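Gamma-glutamyl-gamma-aminobutyraldehyde dehydrogenase (Burkholderia cenocepacia, PDB 4LIH) probably oxidises aldehydes such as gamma-glutamyl-gamma-aminobutyraldehyde to carboxylic acids with NAD(P)+ as the electron acceptor. Local coordinates at residues L315-H318 against R319-D323; F394-K397 against P398-I402; A324-E327 against K328-A332; H447-S450 against R451-A455; A366-E370 against G371-T375. One frame throughout, in Å; residues are numbered along the deposited sequence. Where two conformers were deposited one is given.

Contact 1. Residues L315-H318 against R319-D323; sequences LLVH and RDIKD
His-318 closes the strand and caps the helix that follows at once, and its polar contacts come first. ND1 of the His-318 ring accepts the backbone N-H of Asp-320 at 3.1 Å, with an N-H...acceptor angle of 168°. The donor lies close to the ring plane, at the ring's edge. The first torsion makes this possible: with CG opposite the backbone N (chi1 -168°), the imidazole lies beside its own carbonyl carbon and reaches forward over the first turn. The His-318 carbonyl is used as well, since His-318 O takes the N-H of Ile-321 at 3.1 Å.

Next to the capping bond the carboxylate of Asp-320 runs alongside the ring, both side chains pointing the same way and their planes 61° apart; His-318 CE1 is 3.4 Å from Asp-320 CG. This is a strand-to-helix junction with a histidine N-cap, at the point where strand 314-318 of the mixed sheet passes into helix 319-333.

Apolar packing comes from Val-317, whose two methyls divide the work. Val-317 CG2 meets Ile-321 CG1 at 3.9 Å, while Val-317 CG1 rests 3.7 Å from Lys-322 CG, the lysine chain crossing the valine at about a right angle. Lys-322 then bends at chi3 and chi4, which carries NZ off to a salt bridge with Glu-395.

Among the remaining charges, Arg-319 pairs through NE with Asp-418. The His-318 ring also meets that of Phe-417, the two planes steeply inclined to each other.

Contact 2. Residues F394-K397 against P398-I402; sequences FEVK and PDAKI
Ile-402 CD1 fills the angle between Phe-394 and Val-396, and this is the tight, buried half of the contact. Ile-402 CD1 comes within 3.5 Å of Phe-394 CD2 and also touches Phe-394 CB; it meets the ring obliquely, while the two side chains as a whole cross at about a right angle. Val-396 CG1 closes on Ile-402 CD1 from 3.8 Å. Ile-402 CG1 sits between the backbone N and the carbonyl carbon (chi1 57°), and from there the chain extends through chi2 to bring CD1 up to both partners. Two residues earlier, Ala-400 CB packs on Val-396 CB at 3.7 Å.

The other half faces solvent. Lys-397 and Asp-399 lie side by side, pointing the same way, and what touches is the lysine's aliphatic part: Asp-399 OD1 stands 3.4 Å from Lys-397 CB. The charged ends do not meet, for Lys-397 NZ and Asp-399 OD1 remain 5.1 Å apart. Between the halves runs a single backbone bond, from Ala-400 N to Lys-397 O at 3.2 Å and fairly straight (165°).

Glu-370, on helix 354-370, accepts the backbone N-H groups of Lys-401 and Ile-402 at the start of the short helix. The bond from Ala-400 closes a type I beta turn over Lys-397 to Ala-400, which leads from strand 388-395 into helix 401-404 within a beta-alpha-beta unit completed by strand 411-417.

Contact 3. Residues A324-E327 against K328-A332; sequences AFIE and KLVAA
Ile-326 and Val-330 meet one turn apart on helix 319-333, methyl to methyl, with Ile-326 CG2 4.2 Å from Val-330 CG2. The contact is light, and the valine's closer approach is to backbone: Val-330 CG2 lies 3.3 Å from Ile-326 O. That methyl leans back over the preceding turn.

Lys-328 runs in the same backward sense on another side of the helix. Lys-328 CG, beside the backbone N (chi1 -66°), passes 3.4 Å from Ala-324 O, and the chain stays extended until chi4 turns the ammonium to a salt bridge with Asp-291. Glu-327 goes the other way, its CG opposite the backbone N and the chain stretched out. The two opposite charges therefore diverge, with Glu-327 OE1 6.5 Å from Lys-328 NZ.

Under these side chains the main chain makes four successive i to i+4 bonds. The one from Val-330 N to Ile-326 O is 2.9 Å long and 171° at the hydrogen. Leu-329 N reaches Phe-325 O, also at 2.9 Å.

The inward side chains face different neighbours. Phe-325 goes between helix 290-302 and strand 314-318, Leu-329 lies over strands 314-318 and 411-417, and Ile-326 with Val-330 covers Val-374 of strand 372-375, so the helix packs against the sheet.

Contact 4. Residues H447-S450 against R451-A455; sequences HDVS and RRLRA
A local contact across the last turn of helix 443-452 joins Val-449 to Leu-453, where the chain leaves the helix, and Asp-448 to Arg-452. On the buried side Val-449 CG1 packs on Leu-453 CD1 at 3.7 Å, and Val-449 O receives Leu-453 N at 3.1 Å. A weak bond from Arg-452 N shares that oxygen.

This helix is the crossover of the beta-alpha-beta unit from strand 435-439 to strand 457-460. On its polar side Asp-448 is modelled in two conformers, and what follows holds for one of them and is doubtful to that extent. Asp-448 OD2 and Arg-452 NH1 form a salt bridge at 3.4 Å, and the hydrogen bond within it is weak. The carboxylate and guanidinium planes are 39° apart. The arginine reaches the aspartate by bending at chi3 (65°), with its CD lying over Asp-448 O; its NH2 pairs with Asp-421. Asp-448 OD1 takes a hydrogen bond from a water at 2.6 Å, which in turn accepts from Arg-451 NH1.

Arg-451 also donates to the carbonyls of His-155 and Leu-157 of the third subunit, and Lys-497 of the second subunit donates to the carbonyl oxygens of Ser-450 and Leu-453. His-447 NE2 is hydrogen-bonded to NE2 of His-447 in the fourth subunit.

Contact 5. Residues A366-E370 against G371-T375; sequences AGRGE and GRLVT
Arg-368 and Leu-373 run side by side, pointing the same way, across the junction between a helix and a strand. The touch is made at their ends: Arg-368 NH1 lies 3.5 Å from Leu-373 CD2, which approaches the guanidinium obliquely. Although the arginine's first bond leaves its backbone away from the strand, CG lies beside the backbone N (chi1 -74°) and the chain is extended as far as NE, long enough to bring the guanidinium back to the leucine. The first side-chain bond of Leu-373 points toward the helix end, and the side chain also packs on Thr-392 and Phe-394 of the neighbouring strand.

Glu-370 holds CG between the backbone N and the carbonyl carbon (chi1 70°). That keeps the start of the side chain beside the peptide leading into Gly-371, and the extended remainder carries the carboxylate to Lys-401 at the start of helix 401-404.

A weak backbone bond, from Gly-371 N to Gly-367 O, spans 2.9 Å at an angle of only 130°. Gly-371 is the first residue beyond helical geometry, its backbone already extended.

The arrangement is the C-terminal end of helix 354-370 running straight into strand 372-375, an antiparallel partner of strand 388-395; further along that pair, Val-374 and Thr-375 both face Val-393 in a classic beta bulge.

How the contacts relate
All five contacts are made within continuous stretches, so each closes only a turn or a junction; none nests in or crosses another. From the N terminus, contact 1 passes strand 314-318 into helix 319-333, and contact 3 continues that helix, whose Phe-325 and Leu-329 pack back on Leu-315. Contact 5 ends helix 354-370, and contact 2 leaves the neighbouring strand 388-395; the centres of contacts 5 and 2 are about 8 Å apart. Glu-395 joins contacts 1, 2 and 5 through its two basic partners, while Val-374 packs under contact 3. Contact 4 comes last and stands apart, its nearest atoms about 7 Å from contact 1, in the later crossover facing other subunits.

Contact 1. Residues L315-H318 against R319-D323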
loop_
_atom_site.group_PDB
_atom_site.type_symbol
_atom_site.label_atom_id
_atom_site.label_comp_id
_atom_site.label_asym_id
_atom_site.label_seq_id
_atom_site.Cartn_x
_atom_site.Cartn_y
_atom_site.Cartn_z
ATOM N N LEU A 315 19.628 15.924 27.605
ATOM C CA LEU A 315 18.704 15.249 28.524
ATOM C C LEU A 315 17.893 16.291 29.256
ATOM O O LEU A 315 18.409 17.048 30.075
ATOM C CB LEU A 315 19.457 14.383 29.526
ATOM C CG LEU A 315 18.507 13.648 30.470
ATOM C CD1 LEU A 315 18.022 12.373 29.819
ATOM C CD2 LEU A 315 19.125 13.391 31.836
ATOM N N LEU A 316 16.613 16.337 28.920
ATOM C CA LEU A 316 15.672 17.248 29.515
ATOM C C LEU A 316 14.952 16.467 30.610
ATOM O O LEU A 316 14.288 15.454 30.320
ATOM C CB LEU A 316 14.658 17.701 28.485
ATOM C CG LEU A 316 15.004 18.862 27.564
ATOM C CD1 LEU A 316 16.319 18.680 26.858
ATOM C CD2 LEU A 316 13.907 19.127 26.526
ATOM N N VAL A 317 15.062 16.937 31.844
ATOM C CA VAL A 317 14.522 16.219 32.994
ATOM C C VAL A 317 13.671 17.132 33.864
ATOM O O VAL A 317 14.039 18.254 34.138
ATOM C CB VAL A 317 15.656 15.593 33.823
ATOM C CG1 VAL A 317 16.623 16.637 34.321
ATOM C CG2 VAL A 317 15.099 14.768 34.969
ATOM N N HIS A 318 12.530 16.643 34.304
ATOM C CA HIS A 318 11.623 17.457 35.094
ATOM C C HIS A 318 12.227 17.722 36.476
ATOM O O HIS A 318 12.795 16.842 37.092
ATOM C CB HIS A 318 10.265 16.755 35.229
ATOM C CG HIS A 318 9.185 17.627 35.776
ATOM N ND1 HIS A 318 9.087 17.943 37.119
ATOM C CD2 HIS A 318 8.114 18.195 35.180
ATOM C CE1 HIS A 318 8.032 18.717 37.309
ATOM N NE2 HIS A 318 7.424 18.886 36.148
ATOM N N ARG A 319 12.085 18.943 36.963
ATOM C CA ARG A 319 12.656 19.340 38.272
ATOM C C ARG A 319 12.368 18.371 39.413
ATOM O O ARG A 319 13.237 18.134 40.264
ATOM C CB ARG A 319 12.163 20.743 38.655
ATOM C CG ARG A 319 12.987 21.390 39.771
ATOM C CD ARG A 319 12.529 22.810 40.072
ATOM N NE ARG A 319 12.526 23.661 38.883
ATOM C CZ ARG A 319 13.601 24.224 38.341
ATOM N NH1 ARG A 319 14.803 24.055 38.856
ATOM N NH2 ARG A 319 13.468 24.988 37.272
ATOM N N ASP A 320 11.162 17.799 39.411
ATOM C CA ASP A 320 10.666 16.969 40.483
ATOM C C ASP A 320 11.508 15.716 40.645
ATOM O O ASP A 320 11.677 15.235 41.750
ATOM C CB ASP A 320 9.193 16.558 40.237
ATOM C CG ASP A 320 8.192 17.675 40.533
ATOM O OD1 ASP A 320 8.594 18.775 40.956
ATOM O OD2 ASP A 320 6.988 17.449 40.332
ATOM N N ILE A 321 12.014 15.174 39.536
ATOM C CA ILE A 321 12.801 13.944 39.571
ATOM C C ILE A 321 14.286 14.181 39.279
ATOM O O ILE A 321 15.065 13.227 39.239
ATOM C CB ILE A 321 12.250 12.885 38.596
ATOM C CG1 ILE A 321 12.209 13.403 37.147
ATOM C CG2 ILE A 321 10.861 12.431 39.044
ATOM C CD1 ILE A 321 12.152 12.274 36.130
ATOM N N LYS A 322 14.680 15.433 39.122
ATOM C CA LYS A 322 16.053 15.746 38.640
ATOM C C LYS A 322 17.183 15.231 39.540
ATOM O O LYS A 322 18.164 14.649 39.047
ATOM C CB LYS A 322 16.232 17.242 38.354
ATOM C CG LYS A 322 17.621 17.554 37.779
ATOM C CD LYS A 322 17.841 19.004 37.377
ATOM C CE LYS A 322 17.871 19.946 38.575
ATOM N NZ LYS A 322 19.214 20.124 39.170
ATOM N N ASP A 323 17.070 15.447 40.847
ATOM C CA ASP A 323 18.140 15.037 41.783
ATOM C C ASP A 323 18.376 13.532 41.732
ATOM O O ASP A 323 19.499 13.075 41.574
ATOM C CB ASP A 323 17.802 15.391 43.238
ATOM C CG ASP A 323 17.923 16.875 43.547
ATOM O OD1 ASP A 323 18.491 17.641 42.728
ATOM O OD2 ASP A 323 17.473 17.261 44.660
#

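Contact 2. Residues F394-K397 against P398-I402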
loop_
_atom_site.group_PDB
_atom_site.type_symbol
_atom_site.label_atom_id
_atom_site.label_comp_id
_atom_site.label_asym_id
_atom_site.label_seq_id
_atom_site.Cartn_x
_atom_site.Cartn_y
_atom_site.Cartn_z
ATOM N N PHE A 394 27.331 17.611 32.029
ATOM C CA PHE A 394 27.072 18.943 32.596
ATOM C C PHE A 394 25.585 19.235 32.814
ATOM O O PHE A 394 24.713 18.781 32.069
ATOM C CB PHE A 394 27.542 20.026 31.644
ATOM C CG PHE A 394 29.037 20.092 31.493
ATOM C CD1 PHE A 394 29.791 20.798 32.415
ATOM C CD2 PHE A 394 29.670 19.468 30.446
ATOM C CE1 PHE A 394 31.153 20.892 32.268
ATOM C CE2 PHE A 394 31.050 19.522 30.302
ATOM C CZ PHE A 394 31.798 20.228 31.227
ATOM N N GLU A 395 25.328 20.083 33.801
ATOM C CA GLU A 395 23.990 20.664 33.990
ATOM C C GLU A 395 24.062 22.068 33.404
ATOM O O GLU A 395 24.911 22.851 33.802
ATOM C CB GLU A 395 23.607 20.659 35.477
ATOM C CG GLU A 395 22.173 21.084 35.683
ATOM C CD GLU A 395 21.672 20.881 37.082
ATOM O OE1 GLU A 395 22.397 20.328 37.927
ATOM O OE2 GLU A 395 20.547 21.325 37.316
ATOM N N VAL A 396 23.223 22.365 32.422
ATOM C CA VAL A 396 23.301 23.658 31.699
ATOM C C VAL A 396 21.922 24.189 31.450
ATOM O O VAL A 396 20.906 23.454 31.543
ATOM C CB VAL A 396 24.059 23.580 30.314
ATOM C CG1 VAL A 396 25.578 23.464 30.496
ATOM C CG2 VAL A 396 23.532 22.462 29.426
ATOM N N LYS A 397 21.869 25.480 31.150
ATOM C CA LYS A 397 20.696 26.095 30.562
ATOM C C LYS A 397 20.579 25.681 29.095
ATOM O O LYS A 397 21.556 25.322 28.433
ATOM C CB LYS A 397 20.817 27.629 30.591
ATOM C CG LYS A 397 20.804 28.305 31.939
ATOM C CD LYS A 397 20.899 29.793 31.648
ATOM C CE LYS A 397 20.997 30.664 32.884
ATOM N NZ LYS A 397 21.128 32.047 32.362
ATOM N N PRO A 398 19.369 25.774 28.554
ATOM C CA PRO A 398 19.209 25.296 27.198
ATOM C C PRO A 398 19.871 26.106 26.117
ATOM O O PRO A 398 20.016 25.593 25.018
ATOM C CB PRO A 398 17.702 25.249 27.020
ATOM C CG PRO A 398 17.148 26.143 28.035
ATOM C CD PRO A 398 18.088 26.090 29.189
ATOM N N ASP A 399 20.264 27.349 26.408
ATOM C CA ASP A 399 20.974 28.202 25.432
ATOM C C ASP A 399 22.498 28.144 25.550
ATOM O O ASP A 399 23.178 28.851 24.834
ATOM C CB ASP A 399 20.495 29.658 25.522
ATOM C CG ASP A 399 20.512 30.212 26.946
ATOM O OD1 ASP A 399 21.173 29.619 27.834
ATOM O OD2 ASP A 399 19.858 31.259 27.195
ATOM N N ALA A 400 23.035 27.253 26.395
ATOM C CA ALA A 400 24.489 27.098 26.567
ATOM C C ALA A 400 25.084 26.614 25.262
ATOM O O ALA A 400 24.415 25.941 24.482
ATOM C CB ALA A 400 24.812 26.094 27.675
ATOM N N LYS A 401 26.340 26.972 25.017
ATOM C CA LYS A 401 27.041 26.501 23.829
ATOM C C LYS A 401 26.973 24.986 23.680
ATOM O O LYS A 401 26.627 24.499 22.591
ATOM C CB LYS A 401 28.511 26.955 23.824
ATOM C CG LYS A 401 29.224 26.726 22.503
ATOM C CD LYS A 401 30.660 27.193 22.577
ATOM C CE LYS A 401 31.312 27.163 21.222
ATOM N NZ LYS A 401 32.671 27.771 21.260
ATOM N N ILE A 402 27.304 24.241 24.746
ATOM C CA ILE A 402 27.331 22.759 24.626
ATOM C C ILE A 402 25.910 22.172 24.463
ATOM O O ILE A 402 25.763 21.021 24.067
ATOM C CB ILE A 402 28.024 22.046 25.791
ATOM C CG1 ILE A 402 27.378 22.384 27.156
ATOM C CG2 ILE A 402 29.506 22.397 25.821
ATOM C CD1 ILE A 402 27.707 21.359 28.219
#

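Contact 3. Residues A324-E327 against K328-A332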
loop_
_atom_site.group_PDB
_atom_site.type_symbol
_atom_site.label_atom_id
_atom_site.label_comp_id
_atom_site.label_asym_id
_atom_site.label_seq_id
_atom_site.Cartn_x
_atom_site.Cartn_y
_atom_site.Cartn_z
ATOM N N ALA A 324 17.300 12.771 41.888
ATOM C CA ALA A 324 17.366 11.318 41.856
ATOM C C ALA A 324 17.826 10.794 40.497
ATOM O O ALA A 324 18.522 9.786 40.432
ATOM C CB ALA A 324 16.008 10.720 42.181
ATOM N N PHE A 325 17.389 11.459 39.421
ATOM C CA PHE A 325 17.712 11.021 38.093
ATOM C C PHE A 325 19.195 11.210 37.800
ATOM O O PHE A 325 19.835 10.286 37.298
ATOM C CB PHE A 325 16.872 11.748 37.033
ATOM C CG PHE A 325 16.878 11.047 35.707
ATOM C CD1 PHE A 325 16.065 9.937 35.499
ATOM C CD2 PHE A 325 17.748 11.421 34.720
ATOM C CE1 PHE A 325 16.082 9.261 34.288
ATOM C CE2 PHE A 325 17.761 10.753 33.502
ATOM C CZ PHE A 325 16.942 9.681 33.294
ATOM N N ILE A 326 19.728 12.390 38.131
ATOM C CA ILE A 326 21.142 12.696 37.917
ATOM C C ILE A 326 21.995 11.703 38.740
ATOM O O ILE A 326 22.971 11.149 38.236
ATOM C CB ILE A 326 21.462 14.193 38.233
ATOM C CG1 ILE A 326 20.848 15.107 37.146
ATOM C CG2 ILE A 326 22.973 14.477 38.290
ATOM C CD1 ILE A 326 20.902 16.599 37.510
ATOM N N GLU A 327 21.611 11.432 39.993
ATOM C CA GLU A 327 22.302 10.384 40.749
ATOM C C GLU A 327 22.398 9.055 39.964
ATOM O O GLU A 327 23.481 8.493 39.850
ATOM C CB GLU A 327 21.673 10.163 42.128
ATOM C CG GLU A 327 22.436 9.154 42.975
ATOM C CD GLU A 327 21.777 8.857 44.322
ATOM O OE1 GLU A 327 20.544 9.020 44.461
ATOM O OE2 GLU A 327 22.494 8.361 45.222
ATOM N N LYS A 328 21.285 8.581 39.406
ATOM C CA LYS A 328 21.257 7.320 38.663
ATOM C C LYS A 328 22.084 7.387 37.377
ATOM O O LYS A 328 22.746 6.419 37.009
ATOM C CB LYS A 328 19.802 6.907 38.364
ATOM C CG LYS A 328 18.993 6.558 39.632
ATOM C CD LYS A 328 17.512 6.423 39.310
ATOM C CE LYS A 328 16.666 6.018 40.509
ATOM N NZ LYS A 328 17.046 4.727 41.130
ATOM N N LEU A 329 22.094 8.558 36.748
ATOM C CA LEU A 329 22.868 8.844 35.538
ATOM C C LEU A 329 24.372 8.755 35.792
ATOM O O LEU A 329 25.140 8.124 35.026
ATOM C CB LEU A 329 22.483 10.258 35.067
ATOM C CG LEU A 329 22.992 10.802 33.775
ATOM C CD1 LEU A 329 22.504 9.956 32.586
ATOM C CD2 LEU A 329 22.495 12.241 33.652
ATOM N N VAL A 330 24.808 9.406 36.859
ATOM C CA VAL A 330 26.198 9.382 37.269
ATOM C C VAL A 330 26.685 7.955 37.535
ATOM O O VAL A 330 27.753 7.565 37.090
ATOM C CB VAL A 330 26.422 10.280 38.497
ATOM C CG1 VAL A 330 27.808 10.084 39.100
ATOM C CG2 VAL A 330 26.213 11.733 38.109
ATOM N N ALA A 331 25.878 7.190 38.239
ATOM C CA ALA A 331 26.126 5.779 38.469
ATOM C C ALA A 331 26.212 5.014 37.129
ATOM O O ALA A 331 27.158 4.284 36.897
ATOM C CB ALA A 331 25.019 5.214 39.315
ATOM N N ALA A 332 25.232 5.223 36.250
ATOM C CA ALA A 332 25.262 4.628 34.910
ATOM C C ALA A 332 26.500 4.981 34.077
ATOM O O ALA A 332 27.001 4.123 33.324
ATOM C CB ALA A 332 24.029 5.016 34.139
#

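Contact 4. Residues H447-S450 against R451-A455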
loop_
_atom_site.group_PDB
_atom_site.type_symbol
_atom_site.label_atom_id
_atom_site.label_comp_id
_atom_site.label_asym_id
_atom_site.label_seq_id
_atom_site.Cartn_x
_atom_site.Cartn_y
_atom_site.Cartn_z
ATOM N N HIS A 447 1.484 9.856 23.230
ATOM C CA HIS A 447 1.115 10.130 21.852
ATOM C C HIS A 447 1.129 11.601 21.516
ATOM O O HIS A 447 1.551 11.963 20.412
ATOM C CB HIS A 447 -0.234 9.512 21.495
ATOM C CG HIS A 447 -0.206 8.017 21.437
ATOM N ND1 HIS A 447 0.270 7.322 20.354
ATOM C CD2 HIS A 447 -0.631 7.089 22.321
ATOM C CE1 HIS A 447 0.178 6.028 20.581
ATOM N NE2 HIS A 447 -0.373 5.861 21.775
ATOM N N ASP A 448 0.719 12.453 22.444
ATOM C CA ASP A 448 0.641 13.870 22.148
ATOM C C ASP A 448 2.023 14.498 22.023
ATOM O O ASP A 448 2.249 15.272 21.109
ATOM C CB ASP A 448 -0.178 14.612 23.196
ATOM C CG ASP A 448 -0.489 16.009 22.781
ATOM O OD1 ASP A 448 -0.786 16.219 21.593
ATOM O OD2 ASP A 448 -0.417 16.921 23.628
ATOM N N VAL A 449 2.929 14.174 22.948
ATOM C CA VAL A 449 4.314 14.664 22.886
ATOM C C VAL A 449 5.044 14.071 21.670
ATOM O O VAL A 449 5.782 14.789 20.966
ATOM C CB VAL A 449 5.096 14.383 24.194
ATOM C CG1 VAL A 449 6.587 14.649 24.014
ATOM C CG2 VAL A 449 4.625 15.254 25.333
ATOM N N SER A 450 4.888 12.781 21.427
ATOM C CA SER A 450 5.572 12.148 20.271
ATOM C C SER A 450 5.160 12.798 18.928
ATOM O O SER A 450 6.017 12.980 18.057
ATOM C CB SER A 450 5.424 10.598 20.236
ATOM O OG SER A 450 4.093 10.162 19.971
ATOM N N ARG A 451 3.888 13.199 18.802
ATOM C CA ARG A 451 3.418 13.905 17.602
ATOM C C ARG A 451 4.058 15.286 17.464
ATOM O O ARG A 451 4.306 15.756 16.372
ATOM C CB ARG A 451 1.920 14.090 17.611
ATOM C CG ARG A 451 1.134 12.842 17.276
ATOM C CD ARG A 451 -0.301 12.928 17.785
ATOM N NE ARG A 451 -1.133 11.949 17.093
ATOM C CZ ARG A 451 -2.455 11.999 17.007
ATOM N NH1 ARG A 451 -3.133 12.924 17.677
ATOM N NH2 ARG A 451 -3.107 11.067 16.291
ATOM N N ARG A 452 4.268 15.950 18.600
ATOM C CA ARG A 452 4.741 17.309 18.592
ATOM C C ARG A 452 6.249 17.476 18.398
ATOM O O ARG A 452 6.662 18.561 18.049
ATOM C CB ARG A 452 4.310 18.010 19.883
ATOM C CG ARG A 452 2.842 18.260 19.886
ATOM C CD ARG A 452 2.327 18.539 21.264
ATOM N NE ARG A 452 2.829 19.763 21.876
ATOM C CZ ARG A 452 2.762 19.975 23.196
ATOM N NH1 ARG A 452 2.246 19.055 24.004
ATOM N NH2 ARG A 452 3.233 21.064 23.713
ATOM N N LEU A 453 7.049 16.446 18.654
ATOM C CA LEU A 453 8.509 16.518 18.497
ATOM C C LEU A 453 8.890 16.466 16.994
ATOM O O LEU A 453 8.526 15.534 16.278
ATOM C CB LEU A 453 9.202 15.378 19.289
ATOM C CG LEU A 453 8.924 15.495 20.810
ATOM C CD1 LEU A 453 9.323 14.261 21.620
ATOM C CD2 LEU A 453 9.590 16.725 21.413
ATOM N N ARG A 454 9.620 17.485 16.539
ATOM C CA ARG A 454 9.890 17.662 15.131
ATOM C C ARG A 454 11.172 16.925 14.774
ATOM O O ARG A 454 12.231 17.536 14.651
ATOM C CB ARG A 454 10.016 19.160 14.806
ATOM C CG ARG A 454 8.740 19.963 14.986
ATOM C CD ARG A 454 7.618 19.507 14.083
ATOM N NE ARG A 454 7.885 19.837 12.664
ATOM C CZ ARG A 454 6.989 19.697 11.676
ATOM N NH1 ARG A 454 5.763 19.247 11.917
ATOM N NH2 ARG A 454 7.312 20.038 10.430
ATOM N N ALA A 455 11.062 15.596 14.629
ATOM C CA ALA A 455 12.217 14.759 14.384
ATOM C C ALA A 455 11.815 13.523 13.612
ATOM O O ALA A 455 10.673 13.021 13.742
ATOM C CB ALA A 455 12.916 14.391 15.707
HETATM O O HOH W 1 -2.250 14.680 20.057
#

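Contact 5. Residues A366-E370 against G371-T375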
loop_
_atom_site.group_PDB
_atom_site.type_symbol
_atom_site.label_atom_id
_atom_site.label_comp_id
_atom_site.label_asym_id
_atom_site.label_seq_id
_atom_site.Cartn_x
_atom_site.Cartn_y
_atom_site.Cartn_z
ATOM N N ALA A 366 34.413 24.814 27.337
ATOM C CA ALA A 366 33.263 25.717 27.327
ATOM C C ALA A 366 32.273 25.291 28.376
ATOM O O ALA A 366 31.721 26.135 29.014
ATOM C CB ALA A 366 32.567 25.831 25.989
ATOM N N GLY A 367 32.023 23.995 28.519
ATOM C CA GLY A 367 31.035 23.493 29.480
ATOM C C GLY A 367 31.387 23.856 30.921
ATOM O O GLY A 367 30.497 24.215 31.731
ATOM N N ARG A 368 32.673 23.748 31.252
ATOM C CA ARG A 368 33.151 24.065 32.603
ATOM C C ARG A 368 32.831 25.493 32.964
ATOM O O ARG A 368 32.561 25.789 34.122
ATOM C CB ARG A 368 34.653 23.868 32.741
ATOM C CG ARG A 368 35.104 22.431 32.810
ATOM C CD ARG A 368 36.607 22.402 33.002
ATOM N NE ARG A 368 37.117 21.088 32.678
ATOM C CZ ARG A 368 37.199 20.079 33.520
ATOM N NH1 ARG A 368 36.840 20.234 34.793
ATOM N NH2 ARG A 368 37.653 18.915 33.081
ATOM N N GLY A 369 32.881 26.385 31.990
ATOM C CA GLY A 369 32.572 27.790 32.233
ATOM C C GLY A 369 31.083 28.121 32.358
ATOM O O GLY A 369 30.697 29.027 33.124
ATOM N N GLU A 370 30.249 27.407 31.612
ATOM C CA GLU A 370 28.831 27.767 31.458
ATOM C C GLU A 370 27.865 26.865 32.176
ATOM O O GLU A 370 26.710 27.163 32.240
ATOM C CB GLU A 370 28.445 27.869 29.963
ATOM C CG GLU A 370 28.407 26.558 29.215
ATOM C CD GLU A 370 28.242 26.720 27.693
ATOM O OE1 GLU A 370 27.907 27.834 27.166
ATOM O OE2 GLU A 370 28.427 25.698 27.018
ATOM N N GLY A 371 28.351 25.798 32.780
ATOM C CA GLY A 371 27.519 24.841 33.450
ATOM C C GLY A 371 28.187 24.218 34.657
ATOM O O GLY A 371 29.366 24.500 34.963
ATOM N N ARG A 372 27.416 23.369 35.332
ATOM C CA ARG A 372 27.945 22.554 36.427
ATOM C C ARG A 372 28.458 21.193 35.943
ATOM O O ARG A 372 27.699 20.427 35.388
ATOM C CB ARG A 372 26.862 22.336 37.476
ATOM C CG ARG A 372 27.392 21.596 38.707
ATOM C CD ARG A 372 26.336 21.511 39.797
ATOM N NE ARG A 372 25.180 20.691 39.416
ATOM C CZ ARG A 372 24.978 19.400 39.723
ATOM N NH1 ARG A 372 25.869 18.691 40.419
ATOM N NH2 ARG A 372 23.858 18.803 39.315
ATOM N N LEU A 373 29.731 20.891 36.189
ATOM C CA LEU A 373 30.293 19.577 35.840
ATOM C C LEU A 373 29.779 18.531 36.813
ATOM O O LEU A 373 30.029 18.618 38.039
ATOM C CB LEU A 373 31.820 19.582 35.859
ATOM C CG LEU A 373 32.521 18.256 35.498
ATOM C CD1 LEU A 373 32.319 17.837 34.038
ATOM C CD2 LEU A 373 34.010 18.382 35.796
ATOM N N VAL A 374 29.089 17.529 36.280
ATOM C CA VAL A 374 28.469 16.532 37.139
ATOM C C VAL A 374 29.398 15.340 37.281
ATOM O O VAL A 374 29.549 14.767 38.396
ATOM C CB VAL A 374 27.090 16.094 36.584
ATOM C CG1 VAL A 374 26.533 14.930 37.384
ATOM C CG2 VAL A 374 26.111 17.266 36.615
ATOM N N THR A 375 29.981 14.926 36.154
ATOM C CA THR A 375 30.924 13.840 36.174
ATOM C C THR A 375 31.820 13.860 34.946
ATOM O O THR A 375 31.493 14.447 33.887
ATOM C CB THR A 375 30.224 12.461 36.308
ATOM O OG1 THR A 375 31.189 11.453 36.659
ATOM C CG2 THR A 375 29.534 12.084 35.016
#